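Local coordinates for protein acetyltransferase (Agrobacterium tumefaciens str. C58, PDB 2G3A) that transfers the acetyl group of acetyl coenzyme A to an acceptor substrate, preferring glucosamine 6-phosphate or dopamine among those it accepts, at residues A121-T124 and Y125-G129; V37-N40 and L41-G45; I56-D59 and D60-T64; A28-A31 and I32-L36; M99-E102 and E103-R107. All blocks are in the same frame, centred on the assembly; numbering follows the deposited sequence.

Four of the five contacts join successive turns of a helix; contact 3 is the tip of a beta hairpin. Contacts 4 and 2 follow one another along helix 26-44, their centres about 13 Å apart. Contact 1 holds residues that, by similarity, bind CoA, and is joined to contact 5 by a probable hydrogen bond between Tyr128 OH and Glu101 OE1. The side chain of Ile56 in contact 3 lies about 5 Å from that of Val83, another probable CoA residue. Contacts 1 and 2 are about 34 Å apart between centres, yet Arg43 of contact 2 forms a salt bridge with Asp120 of the second subunit, just before 121-129; Val63 of contact 3 packs on Ala31, a contact 4 residue, of that subunit.

Contact 1 of 5, residues A121-T124 and Y125-G129; sequences ALRT and YERYG
Ala121 and Tyr125 meet one helical turn apart, with the phenol ring folded back along the earlier turn. The carbonyl oxygen Ala121 O lies over one face of the ring, offset toward the rim, 3.1 Å from Tyr125 CG. Farther along, the methyl carbon Ala121 CB touches Tyr125 CZ at 3.9 Å, a closeness that suits a residue as small as alanine. The ring is brought there because its CG stands anti to the carbonyl carbon (chi1 -59°). Ala121 O also accepts from Tyr125 N at 2.9 Å. Leu122 CG lies 3.9 Å from Glu126 OE1, the two side chains crossing at a slant. Arg123 and Arg127 point the same way, side by side, their guanidinium planes 48° apart; Arg127 NH1 stands at the edge of the Arg123 group, 3.2 Å from Arg123 NE, two donors without a bond. This is the end of helix 119-128 of the GNAT fold; by similarity Arg123, Thr124 and Tyr125 bind CoA, and the basic pair is consistent with a site for that anion. The helix stops in a Schellman motif: the amide after Gly129 returns to Tyr125 O, and Gly129 N bonds Glu126 O weakly. Glycine fits because a CB would press against the carbonyl of Tyr128. Asp120 probably helps position two CoA residues, its main-chain oxygen bonding Thr124 OG1 and its carboxylate salt-bridging Arg123. Farther out, Leu97 packs on Tyr125.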
loop_
_atom_site.group_PDB
_atom_site.type_symbol
_atom_site.label_atom_id
_atom_site.label_comp_id
_atom_site.label_asym_id
_atom_site.label_seq_id
_atom_site.Cartn_x
_atom_site.Cartn_y
_atom_site.Cartn_z
ATOM N N ALA A 121 17.567 -3.145 1.053
ATOM C CA ALA A 121 16.748 -1.975 1.370
ATOM C C ALA A 121 16.424 -1.945 2.859
ATOM O O ALA A 121 16.476 -0.881 3.458
ATOM C CB ALA A 121 15.477 -1.950 0.552
ATOM N N LEU A 122 16.088 -3.106 3.441
ATOM C CA LEU A 122 15.809 -3.219 4.877
ATOM C C LEU A 122 16.982 -2.725 5.729
ATOM O O LEU A 122 16.785 -1.958 6.672
ATOM C CB LEU A 122 15.435 -4.665 5.268
ATOM C CG LEU A 122 15.188 -4.978 6.760
ATOM C CD1 LEU A 122 14.036 -4.134 7.299
ATOM C CD2 LEU A 122 14.834 -6.435 6.936
ATOM N N ARG A 123 18.198 -3.163 5.389
ATOM C CA ARG A 123 19.416 -2.711 6.062
ATOM C C ARG A 123 19.602 -1.191 5.941
ATOM O O ARG A 123 19.938 -0.519 6.905
ATOM C CB ARG A 123 20.623 -3.450 5.478
ATOM C CG ARG A 123 21.896 -3.346 6.297
ATOM C CD ARG A 123 23.049 -4.111 5.649
ATOM N NE ARG A 123 23.283 -3.695 4.267
ATOM C CZ ARG A 123 23.009 -4.440 3.200
ATOM N NH1 ARG A 123 22.487 -5.649 3.348
ATOM N NH2 ARG A 123 23.252 -3.971 1.985
ATOM N N THR A 124 19.395 -0.665 4.738
ATOM C CA THR A 124 19.472 0.779 4.512
ATOM C C THR A 124 18.489 1.526 5.415
ATOM O O THR A 124 18.848 2.531 6.055
ATOM C CB THR A 124 19.166 1.119 3.031
ATOM O OG1 THR A 124 20.139 0.474 2.200
ATOM C CG2 THR A 124 19.203 2.634 2.782
ATOM N N TYR A 125 17.255 1.031 5.479
ATOM C CA TYR A 125 16.216 1.716 6.261
ATOM C C TYR A 125 16.535 1.662 7.731
ATOM O O TYR A 125 16.357 2.647 8.442
ATOM C CB TYR A 125 14.823 1.113 6.019
ATOM C CG TYR A 125 14.372 1.154 4.585
ATOM C CD1 TYR A 125 14.926 2.065 3.684
ATOM C CD2 TYR A 125 13.375 0.270 4.121
ATOM C CE1 TYR A 125 14.532 2.084 2.361
ATOM C CE2 TYR A 125 12.943 0.305 2.781
ATOM C CZ TYR A 125 13.536 1.207 1.915
ATOM O OH TYR A 125 13.148 1.260 0.591
ATOM N N GLU A 126 17.021 0.514 8.189
ATOM C CA GLU A 126 17.380 0.378 9.601
ATOM C C GLU A 126 18.556 1.284 10.009
ATOM O O GLU A 126 18.528 1.918 11.079
ATOM C CB GLU A 126 17.645 -1.088 9.938
ATOM C CG GLU A 126 16.347 -1.922 9.982
ATOM C CD GLU A 126 16.589 -3.398 10.305
ATOM O OE1 GLU A 126 17.516 -4.006 9.727
ATOM O OE2 GLU A 126 15.833 -3.954 11.119
ATOM N N ARG A 127 19.579 1.350 9.156
ATOM C CA ARG A 127 20.723 2.237 9.394
ATOM C C ARG A 127 20.284 3.704 9.473
ATOM O O ARG A 127 20.752 4.455 10.346
ATOM C CB ARG A 127 21.780 2.071 8.299
ATOM C CG ARG A 127 22.721 0.884 8.443
ATOM C CD ARG A 127 23.948 1.080 7.528
ATOM N NE ARG A 127 23.563 1.062 6.110
ATOM C CZ ARG A 127 23.742 0.025 5.292
ATOM N NH1 ARG A 127 24.336 -1.081 5.731
ATOM N NH2 ARG A 127 23.345 0.102 4.026
ATOM N N TYR A 128 19.397 4.090 8.546
ATOM C CA TYR A 128 18.771 5.419 8.495
ATOM C C TYR A 128 18.039 5.800 9.791
ATOM O O TYR A 128 18.037 6.968 10.192
ATOM C CB TYR A 128 17.855 5.562 7.251
ATOM C CG TYR A 128 17.237 6.951 7.135
ATOM C CD1 TYR A 128 17.982 8.021 6.633
ATOM C CD2 TYR A 128 15.932 7.199 7.581
ATOM C CE1 TYR A 128 17.451 9.302 6.574
ATOM C CE2 TYR A 128 15.383 8.490 7.534
ATOM C CZ TYR A 128 16.156 9.533 7.025
ATOM O OH TYR A 128 15.649 10.811 6.947
ATOM N N GLY A 129 17.451 4.816 10.472
ATOM C CA GLY A 129 16.741 5.092 11.722
ATOM C C GLY A 129 15.329 4.526 11.804
ATOM O O GLY A 129 14.645 4.736 12.808
#

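Contact 2 of 5, residues V37-N40 and L41-G45; sequences VAYN and LARFG
Tyr39 and Arg43 run side by side, one turn apart, and join at their polar ends. Arg43 NH1 donates to Tyr39 OH at 2.9 Å, and the hydroxyl lies close to the plane of the guanidinium, which is turned 69° from the phenol ring. An extended arginine stem makes this possible, since it is about as long as a tyrosine; on the way Arg43 CD passes 3.5 Å from Tyr39 OH. Arg43 NH2 has its own partner, a salt bridge to Asp120 of the second subunit. Behind this pair, Asn40 O accepts from Phe44 N at 2.7 Å, and the amide oxygen Asn40 OD1 meets the edge of the aromatic ring, 3.5 Å from Phe44 CE2. The partly negative oxygen thus faces the partly positive rim. Helix 26-44 ends here: Gly45 leaves it with positive phi, a conformation that comes easily without a CB, and Gly45 N bonds only weakly to Leu41 O. The Arg73 guanidinium hydrogen-bonds the carbonyl oxygens of Phe44 and Gly45, so both are satisfied at the helix end. Accepting from a cation probably makes the Tyr39 hydroxyl a readier donor, and the bond probably steadies the arginine that reaches across to the second subunit.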
loop_
_atom_site.group_PDB
_atom_site.type_symbol
_atom_site.label_atom_id
_atom_site.label_comp_id
_atom_site.label_asym_id
_atom_site.label_seq_id
_atom_site.Cartn_x
_atom_site.Cartn_y
_atom_site.Cartn_z
ATOM N N VAL A 37 -13.574 6.516 0.746
ATOM C CA VAL A 37 -12.946 7.801 1.090
ATOM C C VAL A 37 -13.966 8.744 1.753
ATOM O O VAL A 37 -13.668 9.361 2.775
ATOM C CB VAL A 37 -12.220 8.458 -0.133
ATOM C CG1 VAL A 37 -11.624 9.817 0.236
ATOM C CG2 VAL A 37 -11.123 7.542 -0.657
ATOM N N ALA A 38 -15.175 8.828 1.200
ATOM C CA ALA A 38 -16.210 9.703 1.769
ATOM C C ALA A 38 -16.617 9.256 3.172
ATOM O O ALA A 38 -16.789 10.085 4.073
ATOM C CB ALA A 38 -17.425 9.815 0.834
ATOM N N TYR A 39 -16.745 7.940 3.350
ATOM C CA TYR A 39 -17.011 7.334 4.649
ATOM C C TYR A 39 -15.919 7.650 5.675
ATOM O O TYR A 39 -16.220 7.962 6.839
ATOM C CB TYR A 39 -17.154 5.810 4.515
ATOM C CG TYR A 39 -17.311 5.097 5.844
ATOM C CD1 TYR A 39 -18.578 4.882 6.397
ATOM C CD2 TYR A 39 -16.199 4.651 6.562
ATOM C CE1 TYR A 39 -18.733 4.234 7.612
ATOM C CE2 TYR A 39 -16.348 3.996 7.787
ATOM C CZ TYR A 39 -17.617 3.798 8.305
ATOM O OH TYR A 39 -17.777 3.167 9.522
ATOM N N ASN A 40 -14.660 7.527 5.251
ATOM C CA ASN A 40 -13.526 7.785 6.126
ATOM C C ASN A 40 -13.415 9.261 6.520
ATOM O O ASN A 40 -13.103 9.579 7.660
ATOM C CB ASN A 40 -12.224 7.269 5.504
ATOM C CG ASN A 40 -12.119 5.763 5.546
ATOM O OD1 ASN A 40 -12.819 5.090 6.329
ATOM N ND2 ASN A 40 -11.235 5.211 4.709
ATOM N N LEU A 41 -13.705 10.150 5.577
ATOM C CA LEU A 41 -13.767 11.579 5.861
ATOM C C LEU A 41 -14.822 11.891 6.925
ATOM O O LEU A 41 -14.558 12.632 7.882
ATOM C CB LEU A 41 -14.058 12.367 4.579
ATOM C CG LEU A 41 -14.298 13.870 4.755
ATOM C CD1 LEU A 41 -13.025 14.577 5.181
ATOM C CD2 LEU A 41 -14.860 14.476 3.475
ATOM N N ALA A 42 -16.016 11.325 6.753
ATOM C CA ALA A 42 -17.141 11.596 7.648
ATOM C C ALA A 42 -16.853 11.071 9.047
ATOM O O ALA A 42 -17.206 11.702 10.037
ATOM C CB ALA A 42 -18.428 10.989 7.095
ATOM N N ARG A 43 -16.173 9.933 9.128
ATOM C CA ARG A 43 -15.933 9.285 10.412
ATOM C C ARG A 43 -14.632 9.722 11.111
ATOM O O ARG A 43 -14.593 9.878 12.338
ATOM C CB ARG A 43 -15.941 7.768 10.225
ATOM C CG ARG A 43 -15.640 7.014 11.488
ATOM C CD ARG A 43 -15.967 5.542 11.388
ATOM N NE ARG A 43 -15.636 4.912 12.666
ATOM C CZ ARG A 43 -15.878 3.649 12.982
ATOM N NH1 ARG A 43 -16.492 2.836 12.125
ATOM N NH2 ARG A 43 -15.525 3.205 14.181
ATOM N N PHE A 44 -13.570 9.903 10.335
ATOM C CA PHE A 44 -12.241 10.112 10.906
ATOM C C PHE A 44 -11.686 11.518 10.610
ATOM O O PHE A 44 -10.554 11.835 10.989
ATOM C CB PHE A 44 -11.262 9.023 10.406
ATOM C CG PHE A 44 -11.717 7.604 10.668
ATOM C CD1 PHE A 44 -11.750 7.089 11.962
ATOM C CD2 PHE A 44 -12.069 6.769 9.615
ATOM C CE1 PHE A 44 -12.161 5.774 12.203
ATOM C CE2 PHE A 44 -12.473 5.452 9.839
ATOM C CZ PHE A 44 -12.525 4.952 11.131
ATOM N N GLY A 45 -12.469 12.344 9.922
ATOM C CA GLY A 45 -12.064 13.723 9.587
ATOM C C GLY A 45 -11.115 13.800 8.396
ATOM O O GLY A 45 -10.804 12.784 7.781
#

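Contact 3 of 5, residues I56-D59 and D60-T64; sequences IRND and DNSVT
Arg57 and Val63 face each other as an antiparallel, non-hydrogen-bonded pair, and their side chains rise on the same side of the sheet. The methyl Val63 CG2 sits over the centre of one face of the guanidinium, 3.5 Å from Arg57 CZ, so a beta-branched residue supplies an apolar seat for the flat cation. At its edge, Arg57 NH1 donates to Asn61 O at 2.7 Å, nearly along the C=O axis but bent at the hydrogen, and NE bonds Thr55. The amide of Asn61 lies alongside, its plane only 17° from that of the guanidinium. The strand ends beside this are firm too. Ile56 O takes two donors from Thr64: the amide arrives almost straight (Thr64 N to Ile56 O 2.8 Å), and the hydroxyl comes from above the carbonyl plane (Thr64 OG1 to Ile56 O 3.2 Å), reaching it from the crowded position, chi1 58°. Ile56 packs on Ile92 and Leu96, and Ile56 and Arg57 pair with a strand of the second subunit. The looser end is the turn, with Asp59 and Asp60 exposed; Asn61 has its carbonyl gripped by Arg57, while its side chain belongs to this exposed part. A type I turn from Asn58 to Asn61 combines with a G1 bulge at Asn61, giving a 3:5 hairpin with bonds from Asn58 N to Ser62 O and from Asn61 N to Asn58 O, each 3.0 Å. Asparagine tolerates the positive phi needed there. Acidic and amide groups suit the watery tip, while the arginine, its flat face on a methyl and one N-H on a carbonyl, probably helps hold the hairpin's shape.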
loop_
_atom_site.group_PDB
_atom_site.type_symbol
_atom_site.label_atom_id
_atom_site.label_comp_id
_atom_site.label_asym_id
_atom_site.label_seq_id
_atom_site.Cartn_x
_atom_site.Cartn_y
_atom_site.Cartn_z
ATOM N N ILE A 56 15.031 12.213 -9.382
ATOM C CA ILE A 56 16.425 12.374 -9.733
ATOM C C ILE A 56 16.442 12.556 -11.247
ATOM O O ILE A 56 16.019 11.662 -11.975
ATOM C CB ILE A 56 17.237 11.126 -9.344
ATOM C CG1 ILE A 56 17.140 10.883 -7.820
ATOM C CG2 ILE A 56 18.681 11.278 -9.827
ATOM C CD1 ILE A 56 17.851 9.614 -7.324
ATOM N N ARG A 57 16.922 13.712 -11.699
ATOM C CA ARG A 57 16.877 14.088 -13.113
ATOM C C ARG A 57 18.255 14.420 -13.698
ATOM O O ARG A 57 19.038 15.151 -13.097
ATOM C CB ARG A 57 15.908 15.257 -13.318
ATOM C CG ARG A 57 14.459 14.900 -13.042
ATOM C CD ARG A 57 13.610 16.152 -12.983
ATOM N NE ARG A 57 12.191 15.868 -12.754
ATOM C CZ ARG A 57 11.305 15.593 -13.714
ATOM N NH1 ARG A 57 11.687 15.519 -14.981
ATOM N NH2 ARG A 57 10.034 15.367 -13.397
ATOM N N ASN A 58 18.540 13.869 -14.872
ATOM C CA ASN A 58 19.811 14.122 -15.555
ATOM C C ASN A 58 19.859 15.495 -16.245
ATOM O O ASN A 58 18.951 16.318 -16.079
ATOM C CB ASN A 58 20.133 12.990 -16.545
ATOM C CG ASN A 58 19.078 12.834 -17.649
ATOM O OD1 ASN A 58 18.862 11.734 -18.155
ATOM N ND2 ASN A 58 18.429 13.928 -18.021
ATOM N N ASP A 59 20.915 15.725 -17.023
ATOM C CA ASP A 59 21.105 16.997 -17.732
ATOM C C ASP A 59 20.001 17.369 -18.728
ATOM O O ASP A 59 19.804 18.552 -19.007
ATOM C CB ASP A 59 22.480 17.042 -18.421
ATOM C CG ASP A 59 23.580 17.588 -17.510
ATOM O OD1 ASP A 59 24.768 17.360 -17.824
ATOM O OD2 ASP A 59 23.267 18.245 -16.488
ATOM N N ASP A 60 19.301 16.379 -19.279
ATOM C CA ASP A 60 18.162 16.670 -20.156
ATOM C C ASP A 60 16.787 16.502 -19.494
ATOM O O ASP A 60 15.784 16.277 -20.174
ATOM C CB ASP A 60 18.254 15.932 -21.507
ATOM C CG ASP A 60 18.541 14.452 -21.362
ATOM O OD1 ASP A 60 17.848 13.773 -20.575
ATOM O OD2 ASP A 60 19.455 13.963 -22.063
ATOM N N ASN A 61 16.762 16.623 -18.166
ATOM C CA ASN A 61 15.526 16.630 -17.366
ATOM C C ASN A 61 14.783 15.274 -17.262
ATOM O O ASN A 61 13.661 15.208 -16.749
ATOM C CB ASN A 61 14.592 17.767 -17.831
ATOM C CG ASN A 61 13.544 18.129 -16.796
ATOM O OD1 ASN A 61 13.869 18.492 -15.662
ATOM N ND2 ASN A 61 12.276 18.029 -17.182
ATOM N N SER A 62 15.414 14.197 -17.731
ATOM C CA SER A 62 14.830 12.852 -17.613
ATOM C C SER A 62 14.912 12.319 -16.184
ATOM O O SER A 62 15.943 12.446 -15.537
ATOM C CB SER A 62 15.517 11.866 -18.559
ATOM O OG SER A 62 14.974 11.956 -19.864
ATOM N N VAL A 63 13.817 11.714 -15.720
ATOM C CA VAL A 63 13.762 11.036 -14.426
ATOM C C VAL A 63 14.478 9.689 -14.536
ATOM O O VAL A 63 14.115 8.842 -15.364
ATOM C CB VAL A 63 12.292 10.825 -13.958
ATOM C CG1 VAL A 63 12.223 10.115 -12.593
ATOM C CG2 VAL A 63 11.547 12.153 -13.916
ATOM N N THR A 64 15.502 9.513 -13.706
ATOM C CA THR A 64 16.293 8.278 -13.668
ATOM C C THR A 64 15.991 7.450 -12.404
ATOM O O THR A 64 16.375 6.281 -12.294
ATOM C CB THR A 64 17.804 8.588 -13.707
ATOM O OG1 THR A 64 18.148 9.424 -12.595
ATOM C CG2 THR A 64 18.197 9.293 -15.015
#

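Contact 4 of 5, residues A28-A31 and I32-L36; sequences AEKA and IRDPL
Lys30 and Asp34 carry the ionic part of this contact, a salt bridge between residues one turn apart. Lys30 NZ lies 2.7 Å from Asp34 OD2 and meets that oxygen nearly on the line of its C-O bond. The lysine stem is extended as far as CE and then bends (chi4 -71°), which swings the ammonium back onto the short aspartate; lower down, Lys30 CG brushes Asp34 OD2 at 3.4 Å. A long flexible base and a short acid match the rise of one turn. Glu29 and Arg33 also carry opposite charges, but their closest charged atoms, Glu29 OE1 and Arg33 NH2, are 4.5 Å apart, beyond a salt bridge. Among the main-chain bonds, those from Asp34 N to Lys30 O (2.8 Å) and from Arg33 N to Glu29 O (2.9 Å) are sound. Ile32 N is held less well, sharing weak bonds to Ala28 O and Glu29 O. Pro35 causes the kink: it has no N-H to give to the turn before and instead sets its ring carbon Pro35 CD against Ala31 O at 3.3 Å. The apolar contacts begin with the buried Ile32, which meets Gly65 of the second subunit, while Ala31 and Pro35 meet Val63 and Phe82 of that subunit. The whole is a proline-kinked stretch of helix 26-44 packed on the partner subunit by apolar residues and also by Glu29, with the Lys30-Asp34 pair on an exposed flank.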
loop_
_atom_site.group_PDB
_atom_site.type_symbol
_atom_site.label_atom_id
_atom_site.label_comp_id
_atom_site.label_asym_id
_atom_site.label_seq_id
_atom_site.Cartn_x
_atom_site.Cartn_y
_atom_site.Cartn_z
ATOM N N ALA A 28 -14.589 0.832 -12.085
ATOM C CA ALA A 28 -15.091 -0.050 -11.042
ATOM C C ALA A 28 -14.337 0.193 -9.737
ATOM O O ALA A 28 -14.943 0.271 -8.669
ATOM C CB ALA A 28 -14.978 -1.501 -11.459
ATOM N N GLU A 29 -13.015 0.332 -9.840
ATOM C CA GLU A 29 -12.172 0.607 -8.679
ATOM C C GLU A 29 -12.467 1.967 -8.052
ATOM O O GLU A 29 -12.429 2.099 -6.830
ATOM C CB GLU A 29 -10.696 0.510 -9.044
ATOM C CG GLU A 29 -10.186 -0.914 -9.124
ATOM C CD GLU A 29 -8.710 -0.977 -9.449
ATOM O OE1 GLU A 29 -7.900 -0.403 -8.683
ATOM O OE2 GLU A 29 -8.365 -1.605 -10.472
ATOM N N LYS A 30 -12.749 2.965 -8.896
ATOM C CA LYS A 30 -13.163 4.298 -8.440
ATOM C C LYS A 30 -14.502 4.231 -7.686
ATOM O O LYS A 30 -14.673 4.874 -6.644
ATOM C CB LYS A 30 -13.250 5.278 -9.622
ATOM C CG LYS A 30 -13.517 6.720 -9.224
ATOM C CD LYS A 30 -13.413 7.667 -10.412
ATOM C CE LYS A 30 -13.516 9.127 -9.981
ATOM N NZ LYS A 30 -14.899 9.493 -9.552
ATOM N N ALA A 31 -15.429 3.425 -8.207
ATOM C CA ALA A 31 -16.772 3.289 -7.640
ATOM C C ALA A 31 -16.767 2.629 -6.261
ATOM O O ALA A 31 -17.758 2.701 -5.536
ATOM C CB ALA A 31 -17.673 2.512 -8.589
ATOM N N ILE A 32 -15.656 1.982 -5.918
ATOM C CA ILE A 32 -15.447 1.405 -4.580
ATOM C C ILE A 32 -14.615 2.355 -3.708
ATOM O O ILE A 32 -14.936 2.570 -2.541
ATOM C CB ILE A 32 -14.758 0.014 -4.669
ATOM C CG1 ILE A 32 -15.675 -0.995 -5.372
ATOM C CG2 ILE A 32 -14.374 -0.502 -3.275
ATOM C CD1 ILE A 32 -14.989 -2.307 -5.732
ATOM N N ARG A 33 -13.566 2.943 -4.289
ATOM C CA ARG A 33 -12.707 3.875 -3.553
ATOM C C ARG A 33 -13.431 5.151 -3.100
ATOM O O ARG A 33 -13.296 5.567 -1.955
ATOM C CB ARG A 33 -11.445 4.236 -4.351
ATOM C CG ARG A 33 -10.376 4.913 -3.489
ATOM C CD ARG A 33 -9.205 5.432 -4.294
ATOM N NE ARG A 33 -8.589 4.396 -5.125
ATOM C CZ ARG A 33 -7.601 3.597 -4.731
ATOM N NH1 ARG A 33 -7.094 3.694 -3.503
ATOM N NH2 ARG A 33 -7.121 2.692 -5.574
ATOM N N ASP A 34 -14.185 5.779 -3.993
ATOM C CA ASP A 34 -14.798 7.073 -3.656
ATOM C C ASP A 34 -15.700 7.030 -2.405
ATOM O O ASP A 34 -15.480 7.810 -1.472
ATOM C CB ASP A 34 -15.479 7.710 -4.874
ATOM C CG ASP A 34 -14.478 8.281 -5.857
ATOM O OD1 ASP A 34 -13.260 8.216 -5.569
ATOM O OD2 ASP A 34 -14.898 8.781 -6.920
ATOM N N PRO A 35 -16.687 6.105 -2.357
ATOM C CA PRO A 35 -17.510 6.074 -1.145
ATOM C C PRO A 35 -16.758 5.671 0.135
ATOM O O PRO A 35 -17.145 6.098 1.224
ATOM C CB PRO A 35 -18.607 5.055 -1.485
ATOM C CG PRO A 35 -18.014 4.197 -2.526
ATOM C CD PRO A 35 -17.138 5.108 -3.344
ATOM N N LEU A 36 -15.693 4.884 0.009
ATOM C CA LEU A 36 -14.885 4.508 1.167
ATOM C C LEU A 36 -14.118 5.732 1.672
ATOM O O LEU A 36 -14.030 5.960 2.875
ATOM C CB LEU A 36 -13.923 3.371 0.815
ATOM C CG LEU A 36 -12.901 2.936 1.871
ATOM C CD1 LEU A 36 -13.584 2.451 3.166
ATOM C CD2 LEU A 36 -11.993 1.868 1.300
#

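Contact 5 of 5, residues M99-E102 and E103-R107; sequences MAEE and EARKR
Glu101 lies alongside Arg105, both side chains pointing the same way, with the carboxylate and guanidinium planes only 12° apart. A single oxygen takes both bonds of this salt bridge: Arg105 NE reaches the anti lone pair of Glu101 OE2 at 2.8 Å, and Arg105 NH2 meets Glu101 OE2 at the same 2.8 Å. An extended glutamate chain, its CG anti to the backbone N (chi1 173°), brings the acid level with the extended arginine. The buried carboxylate is well supplied, since OE1 makes a salt bridge with Lys150 and a hydrogen bond with Tyr128 OH. Two more pairs with the same spacing follow round the helix. Glu102 OE2 and Lys106 NZ form a weak salt bridge at 3.4 Å, whereas Arg107 NE binds Glu103 OE2 at 2.9 Å, and its NH groups hydrogen-bond the main-chain O of Asp51 and Thr71 OG1. Acid followed four residues later by base suits a helix flank. The alanines suit the inner side, where bulk would keep the helix off the sheet. Helix 92-106 is the crossover of a beta-alpha-beta unit between strands 75-82 and 111-116; Ala100 and Ala104 lie on Leu76, and selenomethionine Met99 on Ile54 of strand 50-57 and Phe18 of the second subunit.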
loop_
_atom_site.group_PDB
_atom_site.type_symbol
_atom_site.label_atom_id
_atom_site.label_comp_id
_atom_site.label_asym_id
_atom_site.label_seq_id
_atom_site.Cartn_x
_atom_site.Cartn_y
_atom_site.Cartn_z
HETATM N N MSE A 99 15.544 13.883 2.434
HETATM C CA MSE A 99 14.768 14.954 1.792
HETATM C C MSE A 99 13.268 14.816 2.054
HETATM O O MSE A 99 12.572 15.812 2.306
HETATM C CB MSE A 99 15.030 14.985 0.294
HETATM C CG MSE A 99 16.454 15.378 -0.061
HETATM SE SE MSE A 99 16.683 15.413 -1.988
HETATM C CE MSE A 99 15.297 16.734 -2.492
ATOM N N ALA A 100 12.776 13.580 2.003
ATOM C CA ALA A 100 11.373 13.277 2.323
ATOM C C ALA A 100 11.053 13.582 3.790
ATOM O O ALA A 100 10.021 14.183 4.090
ATOM C CB ALA A 100 11.055 11.810 1.990
ATOM N N GLU A 101 11.929 13.165 4.704
ATOM C CA GLU A 101 11.696 13.424 6.128
ATOM C C GLU A 101 11.666 14.929 6.428
ATOM O O GLU A 101 10.791 15.414 7.164
ATOM C CB GLU A 101 12.734 12.733 6.998
ATOM C CG GLU A 101 12.594 13.129 8.469
ATOM C CD GLU A 101 13.355 12.219 9.408
ATOM O OE1 GLU A 101 13.788 11.135 8.986
ATOM O OE2 GLU A 101 13.504 12.584 10.589
ATOM N N GLU A 102 12.627 15.654 5.865
ATOM C CA GLU A 102 12.662 17.106 6.012
ATOM C C GLU A 102 11.338 17.743 5.593
ATOM O O GLU A 102 10.810 18.601 6.307
ATOM C CB GLU A 102 13.847 17.709 5.243
ATOM C CG GLU A 102 13.967 19.218 5.385
ATOM C CD GLU A 102 15.178 19.789 4.673
ATOM O OE1 GLU A 102 16.099 19.015 4.314
ATOM O OE2 GLU A 102 15.210 21.022 4.478
ATOM N N GLU A 103 10.811 17.335 4.438
ATOM C CA GLU A 103 9.544 17.886 3.918
ATOM C C GLU A 103 8.363 17.465 4.795
ATOM O O GLU A 103 7.476 18.282 5.095
ATOM C CB GLU A 103 9.341 17.505 2.439
ATOM C CG GLU A 103 8.004 17.948 1.782
ATOM C CD GLU A 103 7.697 19.444 1.900
ATOM O OE1 GLU A 103 8.628 20.242 2.131
ATOM O OE2 GLU A 103 6.512 19.815 1.748
ATOM N N ALA A 104 8.377 16.209 5.250
ATOM C CA ALA A 104 7.325 15.698 6.134
ATOM C C ALA A 104 7.311 16.437 7.470
ATOM O O ALA A 104 6.246 16.795 7.971
ATOM C CB ALA A 104 7.478 14.192 6.349
ATOM N N ARG A 105 8.490 16.693 8.028
ATOM C CA ARG A 105 8.577 17.488 9.260
ATOM C C ARG A 105 8.025 18.898 9.052
ATOM O O ARG A 105 7.290 19.414 9.899
ATOM C CB ARG A 105 10.011 17.540 9.778
ATOM C CG ARG A 105 10.467 16.230 10.410
ATOM C CD ARG A 105 11.963 16.293 10.687
ATOM N NE ARG A 105 12.463 15.078 11.322
ATOM C CZ ARG A 105 12.618 14.921 12.637
ATOM N NH1 ARG A 105 12.301 15.888 13.480
ATOM N NH2 ARG A 105 13.096 13.789 13.112
ATOM N N LYS A 106 8.352 19.496 7.908
ATOM C CA LYS A 106 7.810 20.807 7.542
ATOM C C LYS A 106 6.291 20.808 7.495
ATOM O O LYS A 106 5.644 21.774 7.923
ATOM C CB LYS A 106 8.343 21.256 6.185
ATOM C CG LYS A 106 9.751 21.761 6.216
ATOM C CD LYS A 106 9.941 22.917 5.242
ATOM C CE LYS A 106 11.421 23.243 5.076
ATOM N NZ LYS A 106 12.107 22.330 4.111
ATOM N N ARG A 107 5.722 19.719 6.981
ATOM C CA ARG A 107 4.266 19.591 6.866
ATOM C C ARG A 107 3.610 19.324 8.223
ATOM O O ARG A 107 2.385 19.217 8.310
ATOM C CB ARG A 107 3.901 18.481 5.872
ATOM C CG ARG A 107 4.435 18.700 4.455
ATOM C CD ARG A 107 3.955 17.624 3.512
ATOM N NE ARG A 107 4.436 17.861 2.157
ATOM C CZ ARG A 107 4.151 17.103 1.100
ATOM N NH1 ARG A 107 3.356 16.043 1.212
ATOM N NH2 ARG A 107 4.653 17.417 -0.087
#